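Local coordinates for protein Rv3303c-lpdA (PDB 1XDI) that reduces quinones such as menadione to quinols with NADH or NADPH, using one bound FAD per subunit of a homotetramer, at residues 249-258 and 266-274. Numbering follows the deposited sequence.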
ATOM      1  N   VAL A 249      -1.785   8.832  55.442  1.00 16.86           N
ATOM      2  CA  VAL A 249      -1.904  10.288  55.300  1.00 16.65           C
ATOM      3  C   VAL A 249      -2.915  10.778  56.326  1.00 19.12           C
ATOM      4  O   VAL A 249      -4.127  10.611  56.167  1.00 19.53           O
ATOM      5  CB  VAL A 249      -2.370  10.747  53.899  1.00 14.04           C
ATOM      6  CG1 VAL A 249      -2.688  12.189  53.946  1.00 11.17           C
ATOM      7  CG2 VAL A 249      -1.305  10.528  52.883  1.00  9.52           C
ATOM      8  N   THR A 250      -2.390  11.384  57.385  1.00 22.03           N
ATOM      9  CA  THR A 250      -3.167  11.907  58.516  1.00 23.52           C
ATOM     10  C   THR A 250      -3.458  13.372  58.337  1.00 22.88           C
ATOM     11  O   THR A 250      -2.750  14.082  57.627  1.00 21.79           O
ATOM     12  CB  THR A 250      -2.358  11.827  59.809  1.00 25.14           C
ATOM     13  OG1 THR A 250      -1.798  10.522  59.940  1.00 28.14           O
ATOM     14  CG2 THR A 250      -3.219  12.142  61.004  1.00 26.93           C
ATOM     15  N   ARG A 251      -4.471  13.829  59.051  1.00 23.23           N
ATOM     16  CA  ARG A 251      -4.838  15.230  59.019  1.00 24.26           C
ATOM     17  C   ARG A 251      -4.315  15.978  60.240  1.00 24.37           C
ATOM     18  O   ARG A 251      -4.623  15.647  61.369  1.00 24.08           O
ATOM     19  CB  ARG A 251      -6.332  15.351  58.948  1.00 25.29           C
ATOM     20  CG  ARG A 251      -6.732  16.488  58.113  1.00 27.85           C
ATOM     21  CD  ARG A 251      -8.104  16.262  57.591  1.00 30.97           C
ATOM     22  NE  ARG A 251      -8.669  17.513  57.113  1.00 32.45           N
ATOM     23  CZ  ARG A 251      -9.662  18.147  57.710  1.00 32.22           C
ATOM     24  NH1 ARG A 251     -10.212  17.650  58.817  1.00 34.38           N
ATOM     25  NH2 ARG A 251     -10.107  19.272  57.188  1.00 33.30           N
ATOM     26  N   THR A 252      -3.495  16.986  60.017  1.00 25.51           N
ATOM     27  CA  THR A 252      -2.951  17.719  61.145  1.00 26.36           C
ATOM     28  C   THR A 252      -3.732  18.976  61.376  1.00 27.06           C
ATOM     29  O   THR A 252      -4.807  19.185  60.819  1.00 28.79           O
ATOM     30  CB  THR A 252      -1.494  18.125  60.917  1.00 25.34           C
ATOM     31  OG1 THR A 252      -1.434  19.281  60.067  1.00 26.51           O
ATOM     32  CG2 THR A 252      -0.764  17.016  60.272  1.00 25.21           C
ATOM     33  N   GLY A 253      -3.151  19.819  62.205  1.00 28.00           N
ATOM     34  CA  GLY A 253      -3.762  21.078  62.537  1.00 29.03           C
ATOM     35  C   GLY A 253      -4.426  21.706  61.346  1.00 30.04           C
ATOM     36  O   GLY A 253      -5.622  21.526  61.122  1.00 30.38           O
ATOM     37  N   ALA A 254      -3.659  22.435  60.554  1.00 30.71           N
ATOM     38  CA  ALA A 254      -4.271  23.076  59.411  1.00 31.17           C
ATOM     39  C   ALA A 254      -3.831  22.423  58.114  1.00 30.81           C
ATOM     40  O   ALA A 254      -4.368  22.708  57.044  1.00 31.60           O
ATOM     41  CB  ALA A 254      -3.918  24.536  59.416  1.00 32.60           C
ATOM     42  N   GLY A 255      -2.859  21.527  58.208  1.00 29.56           N
ATOM     43  CA  GLY A 255      -2.396  20.879  56.999  1.00 26.66           C
ATOM     44  C   GLY A 255      -2.665  19.396  56.921  1.00 24.57           C
ATOM     45  O   GLY A 255      -3.762  18.898  57.216  1.00 24.54           O
ATOM     46  N   VAL A 256      -1.612  18.687  56.558  1.00 21.62           N
ATOM     47  CA  VAL A 256      -1.678  17.258  56.380  1.00 17.59           C
ATOM     48  C   VAL A 256      -0.306  16.619  56.712  1.00 16.85           C
ATOM     49  O   VAL A 256       0.757  17.174  56.364  1.00 15.13           O
ATOM     50  CB  VAL A 256      -2.111  17.027  54.918  1.00 15.35           C
ATOM     51  CG1 VAL A 256      -1.167  16.129  54.208  1.00 12.81           C
ATOM     52  CG2 VAL A 256      -3.514  16.541  54.900  1.00 14.08           C
ATOM     53  N   LEU A 257      -0.322  15.471  57.403  1.00 15.15           N
ATOM     54  CA  LEU A 257       0.940  14.782  57.735  1.00 14.01           C
ATOM     55  C   LEU A 257       1.119  13.540  56.889  1.00 13.78           C
ATOM     56  O   LEU A 257       0.395  12.550  57.079  1.00 13.63           O
ATOM     57  CB  LEU A 257       1.004  14.363  59.229  1.00 13.13           C
ATOM     58  CG  LEU A 257       2.319  13.669  59.647  1.00 10.92           C
ATOM     59  CD1 LEU A 257       3.445  14.683  59.473  1.00 12.28           C
ATOM     60  CD2 LEU A 257       2.287  13.156  61.048  1.00  6.59           C
ATOM     61  N   VAL A 258       2.060  13.565  55.946  1.00 13.57           N
ATOM     62  CA  VAL A 258       2.252  12.348  55.130  1.00 13.80           C
ATOM     63  C   VAL A 258       3.356  11.513  55.794  1.00 13.86           C
ATOM     64  O   VAL A 258       4.435  12.035  56.113  1.00 13.47           O
ATOM     65  CB  VAL A 258       2.632  12.627  53.602  1.00 12.63           C
ATOM     66  CG1 VAL A 258       2.797  11.316  52.922  1.00 13.73           C
ATOM     67  CG2 VAL A 258       1.489  13.360  52.823  1.00 10.72           C
ATOM     68  N   VAL A 266       6.541  14.222  55.860  1.00 17.13           N
ATOM     69  CA  VAL A 266       6.579  15.545  55.171  1.00 15.44           C
ATOM     70  C   VAL A 266       5.301  16.211  55.618  1.00 14.76           C
ATOM     71  O   VAL A 266       4.369  15.539  56.076  1.00 16.02           O
ATOM     72  CB  VAL A 266       6.456  15.549  53.629  1.00 15.63           C
ATOM     73  CG1 VAL A 266       7.531  16.419  53.023  1.00 14.24           C
ATOM     74  CG2 VAL A 266       6.507  14.188  53.098  1.00 17.83           C
ATOM     75  N   GLU A 267       5.221  17.515  55.471  1.00 13.26           N
ATOM     76  CA  GLU A 267       4.005  18.191  55.875  1.00 14.08           C
ATOM     77  C   GLU A 267       3.491  19.169  54.798  1.00 13.11           C
ATOM     78  O   GLU A 267       4.213  20.013  54.322  1.00 13.91           O
ATOM     79  CB  GLU A 267       4.230  18.944  57.219  1.00 16.23           C
ATOM     80  CG  GLU A 267       4.130  18.095  58.501  1.00 19.35           C
ATOM     81  CD  GLU A 267       3.343  18.802  59.645  1.00 22.14           C
ATOM     82  OE1 GLU A 267       2.364  19.551  59.341  1.00 24.51           O
ATOM     83  OE2 GLU A 267       3.678  18.594  60.842  1.00 20.42           O
ATOM     84  N   GLY A 268       2.250  19.074  54.385  1.00 11.78           N
ATOM     85  CA  GLY A 268       1.814  20.054  53.417  1.00 12.62           C
ATOM     86  C   GLY A 268       0.463  20.634  53.832  1.00 13.38           C
ATOM     87  O   GLY A 268      -0.039  20.370  54.941  1.00 12.16           O
ATOM     88  N   SER A 269      -0.127  21.455  52.969  1.00 13.12           N
ATOM     89  CA  SER A 269      -1.447  21.947  53.291  1.00 14.12           C
ATOM     90  C   SER A 269      -2.441  20.860  52.862  1.00 14.32           C
ATOM     91  O   SER A 269      -3.437  20.590  53.573  1.00 14.62           O
ATOM     92  CB  SER A 269      -1.759  23.236  52.553  1.00 13.49           C
ATOM     93  OG  SER A 269      -1.146  23.245  51.285  1.00 13.65           O
ATOM     94  N   HIS A 270      -2.131  20.218  51.727  1.00 12.69           N
ATOM     95  CA  HIS A 270      -2.989  19.188  51.138  1.00 11.99           C
ATOM     96  C   HIS A 270      -2.221  17.993  50.608  1.00 10.46           C
ATOM     97  O   HIS A 270      -1.037  18.093  50.309  1.00 10.62           O
ATOM     98  CB  HIS A 270      -3.766  19.753  49.942  1.00 12.60           C
ATOM     99  CG  HIS A 270      -4.318  21.128  50.157  1.00 13.54           C
ATOM    100  ND1 HIS A 270      -5.671  21.382  50.276  1.00 13.56           N
ATOM    101  CD2 HIS A 270      -3.699  22.323  50.292  1.00 11.88           C
ATOM    102  CE1 HIS A 270      -5.857  22.672  50.479  1.00 12.48           C
ATOM    103  NE2 HIS A 270      -4.676  23.264  50.495  1.00 13.09           N
ATOM    104  N   ALA A 271      -2.913  16.867  50.473  1.00  8.68           N
ATOM    105  CA  ALA A 271      -2.309  15.672  49.897  1.00  7.90           C
ATOM    106  C   ALA A 271      -3.217  15.237  48.729  1.00  8.56           C
ATOM    107  O   ALA A 271      -4.448  15.054  48.885  1.00  9.35           O
ATOM    108  CB  ALA A 271      -2.198  14.554  50.932  1.00  4.40           C
ATOM    109  N   LEU A 272      -2.619  15.130  47.549  1.00  8.78           N
ATOM    110  CA  LEU A 272      -3.316  14.672  46.356  1.00  8.78           C
ATOM    111  C   LEU A 272      -2.946  13.171  46.225  1.00 10.54           C
ATOM    112  O   LEU A 272      -1.762  12.836  45.948  1.00 11.47           O
ATOM    113  CB  LEU A 272      -2.800  15.415  45.104  1.00  7.16           C
ATOM    114  CG  LEU A 272      -3.635  15.385  43.794  1.00  7.30           C
ATOM    115  CD1 LEU A 272      -2.738  15.351  42.601  1.00  4.82           C
ATOM    116  CD2 LEU A 272      -4.533  14.178  43.731  1.00  6.68           C
ATOM    117  N   MET A 273      -3.904  12.264  46.443  1.00 10.25           N
ATOM    118  CA  MET A 273      -3.602  10.840  46.240  1.00 10.99           C
ATOM    119  C   MET A 273      -3.619  10.522  44.716  1.00 12.20           C
ATOM    120  O   MET A 273      -4.644  10.675  44.007  1.00 11.75           O
ATOM    121  CB  MET A 273      -4.595   9.954  46.989  1.00 11.82           C
ATOM    122  CG  MET A 273      -4.420   9.931  48.507  1.00 13.22           C
ATOM    123  SD  MET A 273      -2.673   9.850  49.002  1.00 16.47           S
ATOM    124  CE  MET A 273      -2.703  11.229  50.036  1.00 16.55           C
ATOM    125  N   THR A 274      -2.458  10.121  44.206  1.00 13.35           N
ATOM    126  CA  THR A 274      -2.311   9.817  42.795  1.00 14.37           C
ATOM    127  C   THR A 274      -1.932   8.381  42.619  1.00 15.23           C
ATOM    128  O   THR A 274      -0.925   8.031  42.036  1.00 15.87           O
ATOM    129  CB  THR A 274      -1.286  10.802  42.132  1.00 14.95           C
ATOM    130  OG1 THR A 274      -2.024  11.856  41.488  1.00 16.36           O
ATOM    131  CG2 THR A 274      -0.407  10.142  41.091  1.00 15.39           C
TER
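V266 pairs with V258 through two backbone bonds, V258 N to V266 O and V266 N to V258 O, both 3.0 Å, and its CG2 lies 4.2 Å from V258 CB on the face the two valines share. E267 puts its side chain on the opposite face, the one L257 occupies. CG stands anti to the carbonyl carbon (chi1 -82°), and from there it meets L257 CD1 at 3.6 Å, the two side chains crossing at a slant. G268 closes the ladder: its N bonds to V256 O and its O accepts V256 N at 2.8 Å. The same O also receives a CA-H...O contact from G255 CA. S269 turns the chain out of the hairpin, its OG bonded to the backbone N of H184. Past H270, the A271 methyl packs against the valine face of the three-stranded sheet, 3.8 Å from V256 CG1 and 3.9 Å from V249 CG1. Finally the bent M273 chain brings CE tip to tip with V249 CG2. I169 and I186 add to this apolar layer. Here a three-stranded antiparallel meander, 246-268, packs on the parallel sheet containing 270-273, as in the Rossmann-type NAD(P)-binding domain of flavoprotein disulfide reductases.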